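Local coordinates for protein carbohydrate kinase (Agrobacterium tumefaciens, PDB 2NWH) that probably transfers a phosphate group from ATP to a sugar or related hydroxyl-bearing substrate, as a carbohydrate kinase of the pfkB (ribokinase) family, at residues Lys4-Leu9 with Leu52-Arg57; Glu130-Ser135 with Cys159-Ala164; Ala237-Pro242 with Ala274-Ala279; Ile183-Met188 with Gly218-Arg223. All blocks are in the same frame, centred on the assembly; numbering follows the deposited sequence.

Contact 1: Lys4-Leu9 with Leu52-Arg57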
loop_
_atom_site.group_PDB
_atom_site.type_symbol
_atom_site.label_atom_id
_atom_site.label_comp_id
_atom_site.label_asym_id
_atom_site.label_seq_id
_atom_site.Cartn_x
_atom_site.Cartn_y
_atom_site.Cartn_z
ATOM N N LYS A 4 6.216 7.837 -15.712
ATOM C CA LYS A 4 6.170 9.075 -14.953
ATOM C C LYS A 4 4.870 9.174 -14.183
ATOM O O LYS A 4 4.835 9.788 -13.131
ATOM C CB LYS A 4 6.272 10.301 -15.869
ATOM C CG LYS A 4 7.270 11.324 -15.325
ATOM C CD LYS A 4 6.726 12.117 -14.123
ATOM C CE LYS A 4 7.465 13.424 -13.902
ATOM N NZ LYS A 4 7.209 13.885 -12.496
ATOM N N LYS A 5 3.820 8.573 -14.727
ATOM C CA LYS A 5 2.470 8.775 -14.200
ATOM C C LYS A 5 1.893 7.487 -13.653
ATOM O O LYS A 5 1.903 6.482 -14.328
ATOM C CB LYS A 5 1.550 9.345 -15.276
ATOM C CG LYS A 5 1.830 10.790 -15.654
ATOM C CD LYS A 5 0.827 11.296 -16.725
ATOM C CE LYS A 5 -0.648 11.415 -16.246
ATOM N NZ LYS A 5 -0.927 12.359 -15.122
ATOM N N ILE A 6 1.468 7.520 -12.388
ATOM C CA ILE A 6 0.973 6.323 -11.756
ATOM C C ILE A 6 -0.444 6.605 -11.320
ATOM O O ILE A 6 -0.697 7.629 -10.641
ATOM C CB ILE A 6 1.845 5.925 -10.504
ATOM C CG1 ILE A 6 3.312 5.671 -10.907
ATOM C CG2 ILE A 6 1.176 4.776 -9.726
ATOM C CD1 ILE A 6 4.185 5.428 -9.732
ATOM N N LEU A 7 -1.362 5.723 -11.684
ATOM C CA LEU A 7 -2.738 5.845 -11.212
ATOM C C LEU A 7 -3.005 4.776 -10.174
ATOM O O LEU A 7 -2.756 3.595 -10.436
ATOM C CB LEU A 7 -3.710 5.675 -12.370
ATOM C CG LEU A 7 -5.218 5.692 -12.023
ATOM C CD1 LEU A 7 -5.657 7.079 -11.673
ATOM C CD2 LEU A 7 -5.989 5.213 -13.217
ATOM N N VAL A 8 -3.530 5.203 -9.024
ATOM C CA VAL A 8 -3.847 4.322 -7.899
ATOM C C VAL A 8 -5.349 4.179 -7.775
ATOM O O VAL A 8 -6.080 5.186 -7.764
ATOM C CB VAL A 8 -3.275 4.874 -6.602
ATOM C CG1 VAL A 8 -3.594 3.931 -5.430
ATOM C CG2 VAL A 8 -1.763 5.045 -6.750
ATOM N N LEU A 9 -5.822 2.948 -7.704
ATOM C CA LEU A 9 -7.244 2.665 -7.486
ATOM C C LEU A 9 -7.363 1.798 -6.230
ATOM O O LEU A 9 -6.938 0.641 -6.209
ATOM C CB LEU A 9 -7.853 1.975 -8.712
ATOM C CG LEU A 9 -7.639 2.760 -9.993
ATOM C CD1 LEU A 9 -6.497 2.137 -10.805
ATOM C CD2 LEU A 9 -8.951 2.683 -10.823
ATOM N N LEU A 52 8.435 10.334 -3.768
ATOM C CA LEU A 52 9.575 9.808 -4.521
ATOM C C LEU A 52 9.660 10.344 -5.949
ATOM O O LEU A 52 10.495 9.899 -6.732
ATOM C CB LEU A 52 9.536 8.287 -4.516
ATOM C CG LEU A 52 9.609 7.632 -3.139
ATOM C CD1 LEU A 52 9.523 6.161 -3.370
ATOM C CD2 LEU A 52 10.935 8.031 -2.386
ATOM N N GLY A 53 8.814 11.316 -6.288
ATOM C CA GLY A 53 9.017 12.070 -7.539
ATOM C C GLY A 53 8.050 11.767 -8.675
ATOM O O GLY A 53 8.088 12.409 -9.724
ATOM N N PHE A 54 7.151 10.805 -8.475
ATOM C CA PHE A 54 6.220 10.448 -9.557
ATOM C C PHE A 54 5.032 11.374 -9.607
ATOM O O PHE A 54 4.699 11.988 -8.619
ATOM C CB PHE A 54 5.743 8.996 -9.405
ATOM C CG PHE A 54 6.854 7.994 -9.617
ATOM C CD1 PHE A 54 7.118 7.507 -10.885
ATOM C CD2 PHE A 54 7.668 7.612 -8.569
ATOM C CE1 PHE A 54 8.164 6.592 -11.111
ATOM C CE2 PHE A 54 8.733 6.722 -8.783
ATOM C CZ PHE A 54 8.968 6.207 -10.076
ATOM N N GLU A 55 4.387 11.443 -10.773
ATOM C CA GLU A 55 3.155 12.223 -10.914
ATOM C C GLU A 55 2.024 11.234 -10.586
ATOM O O GLU A 55 1.745 10.331 -11.357
ATOM C CB GLU A 55 3.037 12.825 -12.334
ATOM C CG GLU A 55 1.696 13.626 -12.502
ATOM C CD GLU A 55 1.613 14.427 -13.788
ATOM O OE1 GLU A 55 2.651 14.566 -14.458
ATOM O OE2 GLU A 55 0.498 14.906 -14.126
ATOM N N VAL A 56 1.419 11.376 -9.413
ATOM C CA VAL A 56 0.494 10.331 -8.919
ATOM C C VAL A 56 -0.918 10.866 -8.881
ATOM O O VAL A 56 -1.133 12.011 -8.443
ATOM C CB VAL A 56 0.890 9.770 -7.519
ATOM C CG1 VAL A 56 -0.056 8.580 -7.098
ATOM C CG2 VAL A 56 2.383 9.319 -7.525
ATOM N N ARG A 57 -1.861 10.039 -9.359
ATOM C CA ARG A 57 -3.297 10.336 -9.256
ATOM C C ARG A 57 -3.970 9.159 -8.528
ATOM O O ARG A 57 -3.539 7.996 -8.683
ATOM C CB ARG A 57 -3.900 10.538 -10.661
ATOM C CG ARG A 57 -5.431 10.580 -10.703
ATOM C CD ARG A 57 -5.889 10.727 -12.129
ATOM N NE ARG A 57 -7.346 10.862 -12.265
ATOM C CZ ARG A 57 -7.960 10.965 -13.443
ATOM N NH1 ARG A 57 -7.263 10.874 -14.560
ATOM N NH2 ARG A 57 -9.271 11.113 -13.507
HETATM O O HOH W 1 9.885 14.004 -10.508
HETATM O O HOH W 2 -4.232 11.741 -15.833
HETATM O O HOH W 3 -0.893 10.955 -12.761
#
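Strands 5-9 and 55-57 run parallel as neighbours in the central sheet of this ribokinase-like fold. Lys4 O takes Glu55 N at 2.9 Å, and Ile6 N then gives its hydrogen to Glu55 O. Arg57 N binds Ile6 O, and Val8 N closes the set on Arg57 O at 2.8 Å. The segment axes lie 20° from parallel.

Helix 41-51 lies between the strands in sequence and packs on the Ile6, Val8 and Val56 face. The connection is beta-alpha-beta in type, with strands 13-20 and 32-39 of the second sheet inserted before the helix. Gly53, with positive phi, is the C' residue of the Schellman motif that ends this helix. On this face Ile6 CD1 sits over the Phe54 ring, 4.1 Å from its centroid, in a CH-pi contact. Val8 CG2 meets Val56 CG1.

The face with Lys5, Leu7, Glu55 and Arg57 is more polar. The Lys5 chain bends at chi3 (67°) and chi4, which brings NZ back to Glu55 OE2 at 3.1 Å in a salt bridge whose hydrogen bond is weak. A water joins Lys5 NZ to Glu55 O. Leu7 CD1 lies along the extended Arg57 chain, 3.6 Å from Arg57 CG, and Arg57 NE is held by Thr83.

Contact 2: Glu130-Ser135 with Cys159-Ala164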
loop_
_atom_site.group_PDB
_atom_site.type_symbol
_atom_site.label_atom_id
_atom_site.label_comp_id
_atom_site.label_asym_id
_atom_site.label_seq_id
_atom_site.Cartn_x
_atom_site.Cartn_y
_atom_site.Cartn_z
ATOM N N GLU A 130 -10.185 6.236 -19.431
ATOM C CA GLU A 130 -9.355 7.347 -19.863
ATOM C C GLU A 130 -8.275 7.698 -18.799
ATOM O O GLU A 130 -7.150 8.044 -19.140
ATOM C CB GLU A 130 -10.239 8.560 -20.131
ATOM C CG GLU A 130 -11.130 8.325 -21.363
ATOM C CD GLU A 130 -12.070 9.472 -21.649
ATOM O OE1 GLU A 130 -11.936 10.562 -21.067
ATOM O OE2 GLU A 130 -12.945 9.268 -22.496
ATOM N N ALA A 131 -8.631 7.625 -17.530
ATOM C CA ALA A 131 -7.604 7.800 -16.479
ATOM C C ALA A 131 -6.495 6.777 -16.660
ATOM O O ALA A 131 -5.261 7.111 -16.575
ATOM C CB ALA A 131 -8.242 7.684 -15.047
ATOM N N ILE A 132 -6.907 5.534 -16.908
ATOM C CA ILE A 132 -5.954 4.430 -17.146
ATOM C C ILE A 132 -5.046 4.723 -18.363
ATOM O O ILE A 132 -3.810 4.599 -18.282
ATOM C CB ILE A 132 -6.684 3.047 -17.233
ATOM C CG1 ILE A 132 -7.297 2.715 -15.846
ATOM C CG2 ILE A 132 -5.718 1.935 -17.719
ATOM C CD1 ILE A 132 -8.173 1.500 -15.781
ATOM N N ILE A 133 -5.652 5.187 -19.457
ATOM C CA ILE A 133 -4.902 5.415 -20.690
ATOM C C ILE A 133 -3.914 6.584 -20.518
ATOM O O ILE A 133 -2.838 6.630 -21.166
ATOM C CB ILE A 133 -5.878 5.668 -21.880
ATOM C CG1 ILE A 133 -6.592 4.359 -22.260
ATOM C CG2 ILE A 133 -5.116 6.272 -23.087
ATOM C CD1 ILE A 133 -7.806 4.567 -23.242
ATOM N N ALA A 134 -4.277 7.528 -19.651
ATOM C CA ALA A 134 -3.419 8.679 -19.355
ATOM C C ALA A 134 -2.239 8.307 -18.443
ATOM O O ALA A 134 -1.283 9.102 -18.291
ATOM C CB ALA A 134 -4.221 9.781 -18.709
ATOM N N SER A 135 -2.292 7.127 -17.828
ATOM C CA SER A 135 -1.256 6.730 -16.857
ATOM C C SER A 135 -0.175 5.860 -17.508
ATOM O O SER A 135 -0.346 5.377 -18.639
ATOM C CB SER A 135 -1.891 5.957 -15.698
ATOM O OG SER A 135 -1.951 4.580 -16.035
ATOM N N CYS A 159 -5.121 -2.442 -22.120
ATOM C CA CYS A 159 -4.402 -1.173 -22.219
ATOM C C CYS A 159 -2.865 -1.288 -22.181
ATOM O O CYS A 159 -2.170 -0.273 -22.265
ATOM C CB CYS A 159 -4.889 -0.226 -21.111
ATOM S SG CYS A 159 -6.581 0.333 -21.406
ATOM N N GLU A 160 -2.338 -2.506 -22.078
ATOM C CA GLU A 160 -0.893 -2.701 -21.880
ATOM C C GLU A 160 -0.302 -1.745 -20.839
ATOM O O GLU A 160 0.711 -1.051 -21.070
ATOM C CB GLU A 160 -0.154 -2.638 -23.237
ATOM C CG GLU A 160 -0.757 -3.571 -24.264
ATOM C CD GLU A 160 -0.673 -3.050 -25.706
ATOM O OE1 GLU A 160 -0.938 -1.841 -25.927
ATOM O OE2 GLU A 160 -0.398 -3.855 -26.622
ATOM N N LYS A 161 -0.960 -1.707 -19.681
ATOM C CA LYS A 161 -0.465 -0.977 -18.533
ATOM C C LYS A 161 -0.018 -1.969 -17.484
ATOM O O LYS A 161 -0.764 -2.893 -17.154
ATOM C CB LYS A 161 -1.520 -0.031 -17.960
ATOM C CG LYS A 161 -1.970 1.029 -18.948
ATOM C CD LYS A 161 -0.898 2.084 -19.231
ATOM C CE LYS A 161 -1.414 3.072 -20.302
ATOM N NZ LYS A 161 -0.240 3.722 -20.966
ATOM N N PRO A 162 1.217 -1.804 -16.978
ATOM C CA PRO A 162 1.685 -2.580 -15.832
ATOM C C PRO A 162 0.734 -2.416 -14.651
ATOM O O PRO A 162 0.255 -1.273 -14.387
ATOM C CB PRO A 162 3.060 -1.948 -15.517
ATOM C CG PRO A 162 3.527 -1.441 -16.880
ATOM C CD PRO A 162 2.253 -0.887 -17.489
ATOM N N LEU A 163 0.456 -3.515 -13.946
ATOM C CA LEU A 163 -0.402 -3.437 -12.747
ATOM C C LEU A 163 0.288 -4.024 -11.515
ATOM O O LEU A 163 0.702 -5.189 -11.536
ATOM C CB LEU A 163 -1.734 -4.178 -12.969
ATOM C CG LEU A 163 -2.772 -4.338 -11.835
ATOM C CD1 LEU A 163 -3.376 -3.027 -11.379
ATOM C CD2 LEU A 163 -3.908 -5.290 -12.288
ATOM N N ALA A 164 0.391 -3.212 -10.475
ATOM C CA ALA A 164 0.806 -3.644 -9.135
ATOM C C ALA A 164 -0.378 -3.654 -8.146
ATOM O O ALA A 164 -1.391 -2.995 -8.350
ATOM C CB ALA A 164 1.930 -2.705 -8.599
HETATM O O HOH W 4 -1.473 5.158 -22.901
#
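The last turn of helix 126-134 faces the loop that leads into strand 163-166, and the nearest CA atoms, those of Ile133 and Cys159, are 6.8 Å apart. No backbone-to-backbone hydrogen bond joins the two segments. Side chains, two backbone carbonyls and one water make the contact.

Lys161 does most of the work. Its CG lies beside the backbone N and the chain bends at chi2 (-71°). This turns the amine to the end of the helix. NZ reaches Ser135 O at 2.9 Å in a weak hydrogen bond. A water accepts from Lys161 NZ at 2.7 Å and donates to Ile133 O, so two carbonyls of this segment are tied to the one amine. The carbonyls at the helix end would probably favour the charged amine. The aliphatic part of Lys161 runs antiparallel to the Ile132 side chain, with Lys161 CG 4.0 Å from Ile132 CG2.

Cys159 packs against the helix side. Its CB touches Ile132 CG2, and its SG meets Ile133 CG1 at 4.1 Å. Ile132 O accepts from Ser135 N within its own segment. In the conformer given, Ser135 OG also reaches Ile132 O, at 2.9 Å.

Ile132 also packs on Leu152 and Ile155 of helix 146-158. That helix ends just before Glu160 in a Schellman motif. The contact thus joins two successive helix C-termini on one side of the parallel part of the mixed central sheet, within the alternating strand-helix layout of a Rossmann-like alpha/beta fold.

Contact 3: Ala237-Pro242 with Ala274-Ala279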
loop_
_atom_site.group_PDB
_atom_site.type_symbol
_atom_site.label_atom_id
_atom_site.label_comp_id
_atom_site.label_asym_id
_atom_site.label_seq_id
_atom_site.Cartn_x
_atom_site.Cartn_y
_atom_site.Cartn_z
ATOM N N ALA A 237 15.339 -12.566 -5.948
ATOM C CA ALA A 237 16.393 -12.045 -5.109
ATOM C C ALA A 237 15.941 -12.052 -3.663
ATOM O O ALA A 237 14.751 -12.155 -3.367
ATOM C CB ALA A 237 16.816 -10.647 -5.561
ATOM N N ILE A 238 16.904 -11.945 -2.762
ATOM C CA ILE A 238 16.642 -12.044 -1.335
ATOM C C ILE A 238 17.552 -11.084 -0.574
ATOM O O ILE A 238 18.658 -10.793 -1.027
ATOM C CB ILE A 238 16.807 -13.510 -0.852
ATOM C CG1 ILE A 238 16.058 -13.757 0.447
ATOM C CG2 ILE A 238 18.288 -13.951 -0.778
ATOM C CD1 ILE A 238 15.261 -15.013 0.380
ATOM N N LEU A 239 17.089 -10.609 0.577
ATOM C CA LEU A 239 17.908 -9.751 1.427
ATOM C C LEU A 239 18.760 -10.523 2.472
ATOM O O LEU A 239 18.281 -11.438 3.142
ATOM C CB LEU A 239 16.998 -8.733 2.105
ATOM C CG LEU A 239 17.344 -7.240 2.192
ATOM C CD1 LEU A 239 17.528 -6.585 0.825
ATOM C CD2 LEU A 239 16.183 -6.564 2.933
ATOM N N HIS A 240 20.030 -10.146 2.600
ATOM C CA HIS A 240 20.900 -10.710 3.635
ATOM C C HIS A 240 20.508 -10.240 5.049
ATOM O O HIS A 240 19.875 -9.182 5.197
ATOM C CB HIS A 240 22.383 -10.382 3.354
ATOM C CG HIS A 240 22.908 -10.975 2.080
ATOM N ND1 HIS A 240 24.130 -10.625 1.547
ATOM C CD2 HIS A 240 22.371 -11.883 1.226
ATOM C CE1 HIS A 240 24.330 -11.299 0.427
ATOM N NE2 HIS A 240 23.274 -12.065 0.208
ATOM N N PRO A 241 20.856 -11.040 6.090
ATOM C CA PRO A 241 20.725 -10.529 7.460
ATOM C C PRO A 241 21.661 -9.322 7.637
ATOM O O PRO A 241 22.756 -9.318 7.045
ATOM C CB PRO A 241 21.187 -11.707 8.335
ATOM C CG PRO A 241 21.159 -12.924 7.453
ATOM C CD PRO A 241 21.354 -12.432 6.050
ATOM N N PRO A 242 21.240 -8.301 8.422
ATOM C CA PRO A 242 22.084 -7.116 8.648
ATOM C C PRO A 242 23.408 -7.457 9.327
ATOM O O PRO A 242 23.428 -8.283 10.236
ATOM C CB PRO A 242 21.248 -6.249 9.601
ATOM C CG PRO A 242 20.244 -7.177 10.206
ATOM C CD PRO A 242 19.948 -8.191 9.129
ATOM N N ALA A 274 15.720 -2.901 -6.749
ATOM C CA ALA A 274 14.359 -2.580 -6.274
ATOM C C ALA A 274 14.155 -3.100 -4.856
ATOM O O ALA A 274 13.575 -2.431 -3.992
ATOM C CB ALA A 274 13.346 -3.162 -7.213
ATOM N N LEU A 275 14.698 -4.273 -4.589
ATOM C CA LEU A 275 14.625 -4.854 -3.263
ATOM C C LEU A 275 15.280 -3.936 -2.224
ATOM O O LEU A 275 14.695 -3.654 -1.163
ATOM C CB LEU A 275 15.406 -6.163 -3.256
ATOM C CG LEU A 275 14.799 -7.351 -2.518
ATOM C CD1 LEU A 275 15.705 -8.599 -2.674
ATOM C CD2 LEU A 275 14.625 -6.990 -1.090
ATOM N N ARG A 276 16.509 -3.511 -2.522
ATOM C CA ARG A 276 17.241 -2.632 -1.592
ATOM C C ARG A 276 16.597 -1.253 -1.443
ATOM O O ARG A 276 16.672 -0.676 -0.351
ATOM C CB ARG A 276 18.707 -2.519 -1.981
ATOM C CG ARG A 276 19.447 -3.860 -1.779
ATOM C CD ARG A 276 20.947 -3.703 -1.947
ATOM N NE ARG A 276 21.521 -2.984 -0.810
ATOM C CZ ARG A 276 22.097 -1.787 -0.895
ATOM N NH1 ARG A 276 22.161 -1.160 -2.058
ATOM N NH2 ARG A 276 22.621 -1.228 0.193
ATOM N N GLN A 277 16.006 -0.719 -2.518
ATOM C CA GLN A 277 15.322 0.583 -2.401
ATOM C C GLN A 277 14.075 0.486 -1.533
ATOM O O GLN A 277 13.802 1.394 -0.711
ATOM C CB GLN A 277 14.960 1.211 -3.763
ATOM C CG GLN A 277 14.221 2.555 -3.572
ATOM C CD GLN A 277 14.069 3.380 -4.833
ATOM O OE1 GLN A 277 15.058 3.801 -5.455
ATOM N NE2 GLN A 277 12.835 3.620 -5.218
ATOM N N GLY A 278 13.313 -0.599 -1.716
ATOM C CA GLY A 278 12.111 -0.839 -0.926
ATOM C C GLY A 278 12.476 -0.996 0.545
ATOM O O GLY A 278 11.819 -0.431 1.438
ATOM N N ALA A 279 13.529 -1.761 0.817
ATOM C CA ALA A 279 14.042 -1.891 2.168
ATOM C C ALA A 279 14.448 -0.561 2.761
ATOM O O ALA A 279 14.142 -0.324 3.925
ATOM C CB ALA A 279 15.211 -2.857 2.242
#
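Strand 236-239 packs against helix 271-286 in the C-terminal part of the ribokinase-like alpha/beta sandwich. The segment axes approach to 9.1 Å and their directions differ by 33°. No hydrogen bond crosses this interface.

The tight part is apolar and buried. Leu275 reaches toward the strand with both methyls. Its CD2 meets Leu239 CD1 at 3.5 Å, the two side chains overlapping head to tail. Leu239 spreads its own branches over the helix: CD1 goes to Leu275, and Leu239 CD2 rests on Ala279 CB at 3.9 Å. Val228 of the adjacent strand touches both leucines.

On the looser side the Ile238 side chain turns away and makes no contact with the helix segment, while its backbone N stays close to Leu275 CD1. From His240 onward the chain leaves the helix, and the exposed Pro241 makes no contact with it. Arg276 is partly exposed and gives only its aliphatic part here, CG lying 4.2 Å from Leu239 CD1. Its guanidinium turns elsewhere, NE to Pro309 O and NH2 to Val308 O, next to the short strand 311-313.

At the start of the strand segment Leu275 CD1 lies against Ala237 CB (3.7 Å) and the backbone N of Ile238 (3.6 Å).

Contact 4: Ile183-Met188 with Gly218-Arg223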
loop_
_atom_site.group_PDB
_atom_site.type_symbol
_atom_site.label_atom_id
_atom_site.label_comp_id
_atom_site.label_asym_id
_atom_site.label_seq_id
_atom_site.Cartn_x
_atom_site.Cartn_y
_atom_site.Cartn_z
ATOM N N ILE A 183 -1.482 -9.202 -12.772
ATOM C CA ILE A 183 -0.697 -8.396 -11.807
ATOM C C ILE A 183 0.824 -8.614 -11.996
ATOM O O ILE A 183 1.349 -9.718 -11.805
ATOM C CB ILE A 183 -1.134 -8.672 -10.343
ATOM C CG1 ILE A 183 -2.521 -8.081 -10.093
ATOM C CG2 ILE A 183 -0.113 -8.076 -9.314
ATOM C CD1 ILE A 183 -3.223 -8.578 -8.848
ATOM N N ASP A 184 1.515 -7.554 -12.395
ATOM C CA ASP A 184 2.944 -7.595 -12.575
ATOM C C ASP A 184 3.703 -7.719 -11.265
ATOM O O ASP A 184 4.701 -8.408 -11.217
ATOM C CB ASP A 184 3.402 -6.364 -13.355
ATOM C CG ASP A 184 3.139 -6.497 -14.842
ATOM O OD1 ASP A 184 2.569 -7.529 -15.263
ATOM O OD2 ASP A 184 3.543 -5.576 -15.590
ATOM N N ILE A 185 3.246 -7.018 -10.221
ATOM C CA ILE A 185 3.897 -7.057 -8.885
ATOM C C ILE A 185 2.853 -7.002 -7.762
ATOM O O ILE A 185 2.087 -6.029 -7.661
ATOM C CB ILE A 185 4.872 -5.880 -8.642
ATOM C CG1 ILE A 185 5.865 -5.729 -9.806
ATOM C CG2 ILE A 185 5.629 -6.096 -7.283
ATOM C CD1 ILE A 185 6.550 -4.382 -9.927
ATOM N N LEU A 186 2.820 -8.028 -6.926
ATOM C CA LEU A 186 1.937 -8.044 -5.761
ATOM C C LEU A 186 2.753 -7.928 -4.480
ATOM O O LEU A 186 3.695 -8.717 -4.244
ATOM C CB LEU A 186 1.117 -9.329 -5.705
ATOM C CG LEU A 186 -0.267 -9.294 -5.035
ATOM C CD1 LEU A 186 -0.789 -10.703 -4.994
ATOM C CD2 LEU A 186 -0.339 -8.712 -3.631
ATOM N N PHE A 187 2.396 -6.949 -3.658
ATOM C CA PHE A 187 3.123 -6.711 -2.397
ATOM C C PHE A 187 2.400 -7.318 -1.213
ATOM O O PHE A 187 1.226 -7.029 -0.969
ATOM C CB PHE A 187 3.368 -5.227 -2.156
ATOM C CG PHE A 187 4.209 -4.574 -3.218
ATOM C CD1 PHE A 187 5.595 -4.741 -3.221
ATOM C CD2 PHE A 187 3.623 -3.833 -4.224
ATOM C CE1 PHE A 187 6.374 -4.159 -4.202
ATOM C CE2 PHE A 187 4.399 -3.226 -5.203
ATOM C CZ PHE A 187 5.778 -3.417 -5.200
ATOM N N MET A 188 3.116 -8.145 -0.460
ATOM C CA MET A 188 2.502 -8.812 0.661
ATOM C C MET A 188 3.508 -9.211 1.732
ATOM O O MET A 188 4.728 -9.216 1.509
ATOM C CB MET A 188 1.731 -10.043 0.172
ATOM C CG MET A 188 2.610 -11.081 -0.523
ATOM S SD MET A 188 1.585 -12.305 -1.338
ATOM C CE MET A 188 2.318 -12.386 -2.942
ATOM N N GLY A 218 5.078 -11.699 -10.819
ATOM C CA GLY A 218 6.000 -11.089 -9.874
ATOM C C GLY A 218 5.416 -10.557 -8.578
ATOM O O GLY A 218 4.222 -10.284 -8.467
ATOM N N GLY A 219 6.283 -10.368 -7.594
ATOM C CA GLY A 219 5.862 -9.860 -6.307
ATOM C C GLY A 219 6.995 -9.762 -5.304
ATOM O O GLY A 219 8.148 -10.013 -5.639
ATOM N N VAL A 220 6.636 -9.316 -4.099
ATOM C CA VAL A 220 7.515 -9.156 -2.964
ATOM C C VAL A 220 6.838 -9.760 -1.732
ATOM O O VAL A 220 5.668 -9.463 -1.444
ATOM C CB VAL A 220 7.808 -7.682 -2.718
ATOM C CG1 VAL A 220 8.684 -7.497 -1.458
ATOM C CG2 VAL A 220 8.448 -7.087 -3.943
ATOM N N VAL A 221 7.561 -10.621 -1.010
ATOM C CA VAL A 221 7.021 -11.142 0.231
ATOM C C VAL A 221 7.978 -10.823 1.380
ATOM O O VAL A 221 9.183 -11.116 1.310
ATOM C CB VAL A 221 6.672 -12.651 0.139
ATOM C CG1 VAL A 221 6.082 -13.148 1.451
ATOM C CG2 VAL A 221 5.690 -12.921 -1.022
ATOM N N THR A 222 7.446 -10.186 2.422
ATOM C CA THR A 222 8.261 -9.833 3.577
ATOM C C THR A 222 8.005 -10.787 4.751
ATOM O O THR A 222 6.876 -11.284 4.915
ATOM C CB THR A 222 7.994 -8.404 4.048
ATOM O OG1 THR A 222 6.669 -8.327 4.576
ATOM C CG2 THR A 222 8.136 -7.394 2.903
ATOM N N ARG A 223 9.044 -11.029 5.562
ATOM C CA ARG A 223 8.905 -11.836 6.782
ATOM C C ARG A 223 9.655 -11.253 7.988
ATOM O O ARG A 223 10.892 -11.155 7.988
ATOM C CB ARG A 223 9.361 -13.273 6.546
ATOM C CG ARG A 223 9.176 -14.156 7.779
ATOM C CD ARG A 223 9.918 -15.454 7.676
ATOM N NE ARG A 223 9.241 -16.437 6.836
ATOM C CZ ARG A 223 9.722 -17.658 6.590
ATOM N NH1 ARG A 223 9.046 -18.500 5.811
ATOM N NH2 ARG A 223 10.880 -18.039 7.118
#
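Strands 185-189 and 219-223 lie side by side and parallel in the central sheet of the ribokinase-like fold, their segment axes 11° apart. Helices 190-197 and 207-213 lie between them in the chain, making a beta-alpha-beta type connection.

Four backbone bonds join the pair. Leu186 N donates to Gly218 O at 3.1 Å, with the donor well tilted from the carbonyl plane. Leu186 O in turn accepts Val220 N. Met188 N is satisfied by Val220 O, and Met188 O by Thr222 N in the carbonyl plane, each at 3.0 Å. The backbone polar groups of Ile185 and Phe187 bond to Ala165, and Phe187 also to Ala167, on the other side of the strand. Gly219 pairs instead with Phe231 on its far side. Two carbonyls also receive CA-H...O contacts: Ile185 CA approaches Gly218 O, and Val221 CA approaches Met188 O.

The glycines allow close approach at the start of the pair, where Gly218 CA is 3.3 Å from Asp184 O.

Side chains fill both faces. On one, Val220 CG2 meets Phe187 CE1, while Ile185 CG2 covers a ring face near its rim. Tyr261 of helix 255-266 touches Ile185 and Val220 there. On the other, helix 190-197 packs over Met188 and Val221. Met188 CG sits between its backbone N and carbonyl carbon (chi1 61°), which places it 3.6 Å from Val221 CG2; Met188 CE lies 3.9 Å from that same methyl.

From the N terminus, contact 1 closes first, bringing 52-57 back beside the first strand after an excursion through strands 13-20 and 32-39 and helix 41-51. Contact 2 closes a shorter loop through strand 137-141 and helix 146-158. Contact 4 then closes one through helices 190-197 and 207-213. Contact 3 closes last, through helix 255-266 and the start of helix 271-286. The loops are in series; none nests or crosses. All four reach the same mixed sheet. Contacts 1 and 2 touch through Leu7 and Ser135. Contacts 2 and 4 meet where strands 163-166 and 185-189 are neighbours. Contacts 3 and 4 do not touch, their centres about 13 Å apart.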